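Local structure of putative cell surface protein (Streptococcus pyogenes, 4OFQ) at residues S189-V193 and W224-T228; V217-G223 and A310-V316; Y250-V255 and Y290-F294. The protein is a cell-surface adhesin of the antigen I/II family, whose C-terminal calcium-binding region of beta-sandwich domains probably takes part in bacterial attachment. All blocks are in the same frame, centred on the assembly; numbering follows the deposited sequence.

Contact 1: residues S189-V193 and W224-T228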
# COMPACT_ATOMS: atom_id res chain seq x y z
N SER A 189 5.39 -1.97 -4.08
CA SER A 189 6.50 -1.33 -4.75
C SER A 189 7.65 -1.12 -3.77
O SER A 189 7.43 -0.72 -2.63
CB SER A 189 6.06 0.02 -5.32
OG SER A 189 5.28 -0.17 -6.48
N GLU A 190 8.86 -1.45 -4.20
CA GLU A 190 10.02 -1.14 -3.38
C GLU A 190 10.46 0.26 -3.74
O GLU A 190 10.82 0.54 -4.88
CB GLU A 190 11.16 -2.13 -3.61
CG GLU A 190 12.36 -1.85 -2.72
CD GLU A 190 13.47 -2.86 -2.91
OE1 GLU A 190 13.21 -3.93 -3.50
OE2 GLU A 190 14.61 -2.58 -2.48
N LEU A 191 10.41 1.15 -2.74
CA LEU A 191 10.75 2.55 -2.92
C LEU A 191 12.24 2.76 -2.69
O LEU A 191 12.75 2.41 -1.63
CB LEU A 191 9.97 3.40 -1.91
CG LEU A 191 8.47 3.13 -1.84
CD1 LEU A 191 7.82 4.01 -0.77
CD2 LEU A 191 7.85 3.37 -3.21
N THR A 192 12.92 3.34 -3.68
CA THR A 192 14.32 3.74 -3.50
C THR A 192 14.55 5.07 -4.22
O THR A 192 13.91 5.36 -5.23
CB THR A 192 15.34 2.67 -4.03
OG1 THR A 192 15.29 2.62 -5.46
CG2 THR A 192 15.05 1.28 -3.49
N VAL A 193 15.43 5.90 -3.68
CA VAL A 193 15.87 7.10 -4.38
C VAL A 193 17.38 7.21 -4.26
O VAL A 193 17.98 6.59 -3.39
CB VAL A 193 15.20 8.39 -3.84
CG1 VAL A 193 13.69 8.40 -4.19
CG2 VAL A 193 15.41 8.52 -2.34
N TRP A 224 11.90 8.75 -7.31
CA TRP A 224 11.45 7.40 -7.62
C TRP A 224 10.41 7.51 -8.72
O TRP A 224 9.61 8.45 -8.73
CB TRP A 224 10.84 6.76 -6.35
CG TRP A 224 10.25 5.40 -6.54
CD1 TRP A 224 10.91 4.24 -6.83
CD2 TRP A 224 8.86 5.05 -6.44
NE1 TRP A 224 10.02 3.20 -6.94
CE2 TRP A 224 8.76 3.67 -6.69
CE3 TRP A 224 7.70 5.77 -6.15
CZ2 TRP A 224 7.54 2.98 -6.66
CZ3 TRP A 224 6.48 5.09 -6.11
CH2 TRP A 224 6.41 3.71 -6.38
N VAL A 225 10.42 6.58 -9.66
CA VAL A 225 9.42 6.57 -10.72
C VAL A 225 8.17 5.82 -10.24
O VAL A 225 8.24 4.66 -9.85
CB VAL A 225 9.96 5.93 -12.00
CG1 VAL A 225 8.84 5.80 -13.01
CG2 VAL A 225 11.14 6.77 -12.57
N VAL A 226 7.03 6.51 -10.26
CA VAL A 226 5.75 5.90 -9.89
C VAL A 226 5.27 5.09 -11.08
O VAL A 226 5.10 5.63 -12.17
CB VAL A 226 4.72 6.98 -9.54
CG1 VAL A 226 3.39 6.37 -9.14
CG2 VAL A 226 5.24 7.84 -8.40
N PRO A 227 5.07 3.78 -10.88
CA PRO A 227 4.78 2.87 -11.99
C PRO A 227 3.33 2.88 -12.39
O PRO A 227 2.47 3.29 -11.60
CB PRO A 227 5.12 1.50 -11.39
CG PRO A 227 4.73 1.66 -9.94
CD PRO A 227 5.16 3.07 -9.59
N THR A 228 3.05 2.40 -13.61
CA THR A 228 1.68 2.24 -14.06
C THR A 228 1.11 0.97 -13.45
O THR A 228 1.84 0.19 -12.84
CB THR A 228 1.57 2.17 -15.60
OG1 THR A 228 2.31 1.05 -16.08
CG2 THR A 228 2.13 3.44 -16.23
O HOH W 1 10.32 0.28 -7.49
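Trp-224 lays its indole against Leu-191 and Ser-189 where the chain passes from one beta sandwich to the next: 189-193 links strand 177-188 of one sheet to strand 194-198 of another, and 224-228 follows strand 216-222. Neither segment is regular strand here, and no clear direct hydrogen bond joins them; side chains, backbone carbonyls and a bridging water make the contact. A chi1 of 176° turns the Trp-224 indole away from its own backbone N and across to 189-193. In one of the two deposited conformers of Leu-191, CD2 sits 3.4 Å from the centroid of the six-membered indole ring and 7° off its normal, a CH-pi contact over the face that holds for that copy alone and is to that extent uncertain. Ser-189 approaches obliquely with CB, 3.6 Å from Trp-224 CZ2, while its OG lies at the ring edge, near the plane. At the start of the 224-228 segment, Val-193 CG1 packs 3.9 Å from Trp-224 CB. Around the pair, Leu-330 touches Trp-224, and Ser-189 bonds through its backbone to Val-33. The polar edge of the indole is met by a water: Trp-224 NE1 donates to it over 3.0 Å, and the water donates in turn to Glu-190 O over 2.7 Å.

Contact 2: residues V217-G223 and A310-V316; sequences VTYRLEG and ADAFVVV
Val-217 to Glu-222 and Asp-311 to Val-316 pair as neighbouring antiparallel strands of a four-stranded sheet, their short axes 158° apart. Backbone bonds come in reciprocal pairs at three hydrogen-bonded positions, Val-217 with Val-316, Tyr-219 with Val-314 and Leu-221 with Ala-312; the two between Tyr-219 and Val-314 both measure 2.8 Å from N to O. Apolar packing fills the face carrying these residues: Val-217 CG2 meets Val-316 CG2 at 3.6 Å, and Leu-221 CD1 reaches Val-314 CG2. The Tyr-219 hydroxyl on this face bonds to Asp-248.

On the other face Arg-220 and Phe-313 run side by side, Arg-220 CD 3.6 Å from Phe-313 CE2. The arginine chain then bends at chi3 (80°), and its guanidinium forms salt bridges with Asp-311 and Glu-222, both weak in angle; Arg-220 NH1 lies 3.0 Å from Asp-311 OD2. The second carboxylate oxygen, Asp-311 OD1, receives Gly-223 N at 3.2 Å on its anti side. One water donates to both Glu-222 OE2 and Asp-311 OD2, which lie 4.4 Å apart. The shared arginine probably compensates the two acids, the water bridging them, which would tend to keep both ionised.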
# COMPACT_ATOMS: atom_id res chain seq x y z
N VAL A 217 29.19 22.99 -7.26
CA VAL A 217 28.87 21.60 -7.51
C VAL A 217 27.37 21.46 -7.64
O VAL A 217 26.60 22.30 -7.19
CB VAL A 217 29.41 20.60 -6.46
CG1 VAL A 217 30.91 20.83 -6.19
CG2 VAL A 217 28.59 20.65 -5.18
N THR A 218 26.96 20.38 -8.28
CA THR A 218 25.55 20.14 -8.50
C THR A 218 25.14 18.84 -7.86
O THR A 218 25.75 17.80 -8.12
CB THR A 218 25.26 20.04 -10.01
OG1 THR A 218 25.57 21.30 -10.63
CG2 THR A 218 23.82 19.70 -10.24
N TYR A 219 24.09 18.88 -7.05
CA TYR A 219 23.55 17.64 -6.50
C TYR A 219 22.38 17.20 -7.38
O TYR A 219 21.53 18.02 -7.74
CB TYR A 219 23.08 17.81 -5.06
CG TYR A 219 24.20 18.09 -4.07
CD1 TYR A 219 25.18 17.14 -3.83
CD2 TYR A 219 24.27 19.31 -3.39
CE1 TYR A 219 26.21 17.40 -2.92
CE2 TYR A 219 25.29 19.57 -2.50
CZ TYR A 219 26.25 18.61 -2.27
OH TYR A 219 27.28 18.87 -1.39
N ARG A 220 22.35 15.92 -7.73
CA ARG A 220 21.18 15.38 -8.39
C ARG A 220 20.36 14.57 -7.39
O ARG A 220 20.86 13.58 -6.81
CB ARG A 220 21.55 14.48 -9.56
CG ARG A 220 20.31 13.93 -10.25
CD ARG A 220 20.67 13.13 -11.49
NE ARG A 220 21.11 11.78 -11.16
CZ ARG A 220 20.57 10.69 -11.69
NH1 ARG A 220 19.57 10.78 -12.56
NH2 ARG A 220 21.04 9.49 -11.35
N LEU A 221 19.12 14.98 -7.18
CA LEU A 221 18.21 14.23 -6.33
C LEU A 221 17.30 13.43 -7.26
O LEU A 221 16.40 13.98 -7.87
CB LEU A 221 17.39 15.16 -5.44
CG LEU A 221 18.16 16.31 -4.77
CD1 LEU A 221 17.23 17.13 -3.83
CD2 LEU A 221 19.37 15.77 -4.00
N GLU A 222 17.55 12.13 -7.38
CA GLU A 222 16.82 11.31 -8.35
C GLU A 222 15.53 10.79 -7.72
O GLU A 222 15.57 9.99 -6.79
CB GLU A 222 17.68 10.12 -8.81
CG GLU A 222 17.02 9.32 -9.93
CD GLU A 222 17.87 8.16 -10.42
OE1 GLU A 222 18.08 7.21 -9.64
OE2 GLU A 222 18.30 8.19 -11.60
N GLY A 223 14.39 11.24 -8.23
CA GLY A 223 13.11 10.81 -7.68
C GLY A 223 12.72 9.40 -8.12
O GLY A 223 13.16 8.91 -9.17
N ALA A 310 10.48 12.58 -11.47
CA ALA A 310 11.24 13.80 -11.73
C ALA A 310 12.56 13.75 -10.97
O ALA A 310 12.65 13.10 -9.92
CB ALA A 310 10.44 15.03 -11.31
N ASP A 311 13.57 14.42 -11.52
CA ASP A 311 14.84 14.63 -10.84
C ASP A 311 14.99 16.11 -10.53
O ASP A 311 14.63 16.97 -11.35
CB ASP A 311 16.03 14.23 -11.71
CG ASP A 311 16.18 12.73 -11.85
OD1 ASP A 311 15.43 11.98 -11.17
OD2 ASP A 311 17.04 12.31 -12.65
N ALA A 312 15.53 16.41 -9.35
CA ALA A 312 15.87 17.77 -9.00
C ALA A 312 17.39 17.95 -9.07
O ALA A 312 18.14 17.06 -8.69
CB ALA A 312 15.36 18.11 -7.61
N PHE A 313 17.82 19.10 -9.59
CA PHE A 313 19.25 19.42 -9.61
C PHE A 313 19.46 20.67 -8.80
O PHE A 313 18.91 21.72 -9.12
CB PHE A 313 19.74 19.64 -11.03
CG PHE A 313 19.66 18.42 -11.89
CD1 PHE A 313 18.47 18.08 -12.51
CD2 PHE A 313 20.76 17.59 -12.05
CE1 PHE A 313 18.38 16.94 -13.29
CE2 PHE A 313 20.68 16.46 -12.84
CZ PHE A 313 19.48 16.13 -13.46
N VAL A 314 20.29 20.55 -7.77
CA VAL A 314 20.51 21.64 -6.84
C VAL A 314 21.95 22.12 -6.95
O VAL A 314 22.88 21.34 -6.74
CB VAL A 314 20.21 21.19 -5.39
CG1 VAL A 314 20.55 22.29 -4.40
CG2 VAL A 314 18.74 20.80 -5.27
N VAL A 315 22.11 23.39 -7.30
CA VAL A 315 23.43 23.97 -7.55
C VAL A 315 23.87 24.76 -6.32
O VAL A 315 23.13 25.60 -5.84
CB VAL A 315 23.40 24.90 -8.77
CG1 VAL A 315 24.73 25.56 -8.96
CG2 VAL A 315 23.03 24.11 -10.03
N VAL A 316 25.07 24.46 -5.81
CA VAL A 316 25.61 25.15 -4.65
C VAL A 316 27.03 25.65 -4.93
O VAL A 316 27.70 25.16 -5.84
CB VAL A 316 25.63 24.25 -3.37
CG1 VAL A 316 24.25 23.64 -3.12
CG2 VAL A 316 26.68 23.15 -3.50
O HOH W 2 16.87 9.81 -13.73
O HOH W 3 13.55 9.98 -11.71

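Contact 3: residues Y250-V255 and Y290-F294; sequences YQKDKV and YELAF
Tyr-290 projects from its strand into the hollow between Tyr-250 and Asp-253, and the contact is built of side chains meeting across a gap, since the axes of the short segments 250-255 and 290-294 pass 9.9 Å apart. Tyr-250 and Tyr-290 both carry CG anti to the backbone N, which sends their rings toward one another. The rings meet obliquely, planes at 39°; the nearest carbons are Tyr-250 CE1 and Tyr-290 CE2, 3.6 Å apart. Beyond the ring, the phenol oxygen ends beside a carboxylate. Tyr-290 OH donates to Asp-253 OD2 over 2.7 Å, using the anti lone pair of that oxygen, and the carboxylate plane stands nearly perpendicular to the ring. Because Asp-253 OD2 is also bonded to Thr-281 OG1, two hydroxyl groups grip a single carboxylate oxygen between the sheets.

The next bump is Leu-292. Its CD1 wedges between acid and valine, 3.3 Å from Asp-253 OD2 and 4.0 Å from Val-255 CB, placing a methyl directly beside the oxygen. Farther along, Val-255 and Phe-294 approach from opposite directions, and Val-255 CG2 reaches Phe-294 CZ at 4.0 Å. Phe-294 is held in turn by an edge-to-face contact with Phe-308, while Tyr-250 is backed by a stacked Tyr-283.

Behind this interface, Gln-251 and Lys-252 both face Val-315 of the adjacent strand, a classic beta bulge lying between Tyr-250 and Asp-253. The two strands belong to different sheets, 248-257 to the four-stranded one and 289-294 to its larger partner. Their short segments 250-255 and 290-294 cross at -27°, as expected of aligned face-to-face packing in a beta sandwich.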
# COMPACT_ATOMS: atom_id res chain seq x y z
N TYR A 250 23.60 27.41 -1.32
CA TYR A 250 22.56 27.25 -2.35
C TYR A 250 22.58 28.38 -3.39
O TYR A 250 22.62 29.56 -3.03
CB TYR A 250 21.18 27.16 -1.70
CG TYR A 250 20.02 27.02 -2.68
CD1 TYR A 250 19.65 25.78 -3.18
CD2 TYR A 250 19.29 28.13 -3.08
CE1 TYR A 250 18.59 25.66 -4.07
CE2 TYR A 250 18.23 28.01 -3.96
CZ TYR A 250 17.88 26.78 -4.45
OH TYR A 250 16.83 26.67 -5.33
N GLN A 251 22.55 28.00 -4.66
CA GLN A 251 22.50 28.97 -5.76
C GLN A 251 21.15 28.92 -6.47
O GLN A 251 20.46 29.93 -6.57
CB GLN A 251 23.62 28.71 -6.76
CG GLN A 251 25.02 28.78 -6.17
CD GLN A 251 25.36 30.18 -5.70
OE1 GLN A 251 25.30 31.13 -6.47
NE2 GLN A 251 25.69 30.31 -4.41
N LYS A 252 20.77 27.74 -6.95
CA LYS A 252 19.54 27.60 -7.73
C LYS A 252 19.16 26.14 -7.88
O LYS A 252 19.97 25.25 -7.61
CB LYS A 252 19.73 28.23 -9.11
CG LYS A 252 20.51 27.35 -10.08
CD LYS A 252 20.48 27.93 -11.48
CE LYS A 252 20.51 26.84 -12.54
NZ LYS A 252 19.33 25.93 -12.47
N ASP A 253 17.93 25.87 -8.32
CA ASP A 253 17.58 24.50 -8.64
C ASP A 253 16.93 24.38 -10.01
O ASP A 253 16.75 25.38 -10.72
CB ASP A 253 16.69 23.88 -7.56
CG ASP A 253 15.31 24.53 -7.49
OD1 ASP A 253 15.06 25.50 -8.24
OD2 ASP A 253 14.47 24.07 -6.69
N LYS A 254 16.62 23.15 -10.37
CA LYS A 254 15.88 22.85 -11.59
C LYS A 254 15.20 21.51 -11.36
O LYS A 254 15.71 20.69 -10.59
CB LYS A 254 16.83 22.77 -12.79
CG LYS A 254 16.15 22.38 -14.10
CD LYS A 254 17.06 22.60 -15.32
CE LYS A 254 18.32 21.76 -15.24
NZ LYS A 254 19.13 21.85 -16.50
N VAL A 255 14.06 21.28 -11.99
CA VAL A 255 13.39 19.99 -11.85
C VAL A 255 12.88 19.51 -13.22
O VAL A 255 12.24 20.29 -13.94
CB VAL A 255 12.25 20.06 -10.80
CG1 VAL A 255 11.28 21.19 -11.14
CG2 VAL A 255 11.51 18.72 -10.72
N TYR A 290 16.19 22.82 2.39
CA TYR A 290 15.70 22.94 1.02
C TYR A 290 14.52 21.99 0.79
O TYR A 290 14.57 20.83 1.16
CB TYR A 290 16.82 22.59 0.03
CG TYR A 290 16.34 22.40 -1.40
CD1 TYR A 290 15.92 21.15 -1.86
CD2 TYR A 290 16.32 23.47 -2.28
CE1 TYR A 290 15.48 20.98 -3.16
CE2 TYR A 290 15.87 23.32 -3.58
CZ TYR A 290 15.46 22.06 -4.02
OH TYR A 290 15.03 21.88 -5.30
N GLU A 291 13.48 22.49 0.14
CA GLU A 291 12.32 21.69 -0.17
C GLU A 291 11.82 22.02 -1.58
O GLU A 291 11.74 23.18 -1.94
CB GLU A 291 11.25 22.02 0.87
CG GLU A 291 10.02 21.18 0.82
CD GLU A 291 9.02 21.63 1.85
OE1 GLU A 291 9.31 21.49 3.06
OE2 GLU A 291 7.95 22.15 1.45
N LEU A 292 11.50 21.00 -2.37
CA LEU A 292 10.76 21.24 -3.61
C LEU A 292 9.57 20.29 -3.64
O LEU A 292 9.73 19.07 -3.61
CB LEU A 292 11.66 21.04 -4.85
CG LEU A 292 11.03 21.31 -6.22
CD1 LEU A 292 12.05 21.85 -7.20
CD2 LEU A 292 10.39 20.04 -6.77
N ALA A 293 8.37 20.87 -3.71
CA ALA A 293 7.14 20.08 -3.66
C ALA A 293 6.31 20.27 -4.91
O ALA A 293 6.06 21.40 -5.35
CB ALA A 293 6.30 20.47 -2.43
N PHE A 294 5.85 19.16 -5.48
CA PHE A 294 4.89 19.26 -6.56
C PHE A 294 3.54 19.74 -6.04
O PHE A 294 3.12 19.39 -4.94
CB PHE A 294 4.77 17.93 -7.29
CG PHE A 294 5.79 17.78 -8.37
CD1 PHE A 294 7.04 17.25 -8.10
CD2 PHE A 294 5.50 18.19 -9.67
CE1 PHE A 294 7.99 17.14 -9.10
CE2 PHE A 294 6.45 18.08 -10.68
CZ PHE A 294 7.69 17.55 -10.39

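Contacts 2 and 3 are close neighbours, their centres 8 Å apart, and share the four-stranded sheet in which 310-318 lies between 216-222 and 248-257. Contact 2 joins strands within that sheet, whereas contact 3 packs its edge strand onto the opposing sheet of the same sandwich. Their backbones meet directly: Val-315 O lies 2.7 Å from Gln-251 N, probably hydrogen-bonded. Contact 1 stands about 18 Å from contact 2 and 21 Å from contact 3, centre to centre, toward the preceding sandwich. Along the chain, contacts 1 and 2 alternate their segments, contact 3 is nested within contact 2, and contact 1 closes before contact 3 opens. Contacts 1 and 3 do not touch; contact 2, which touches both, lies between them in the fold.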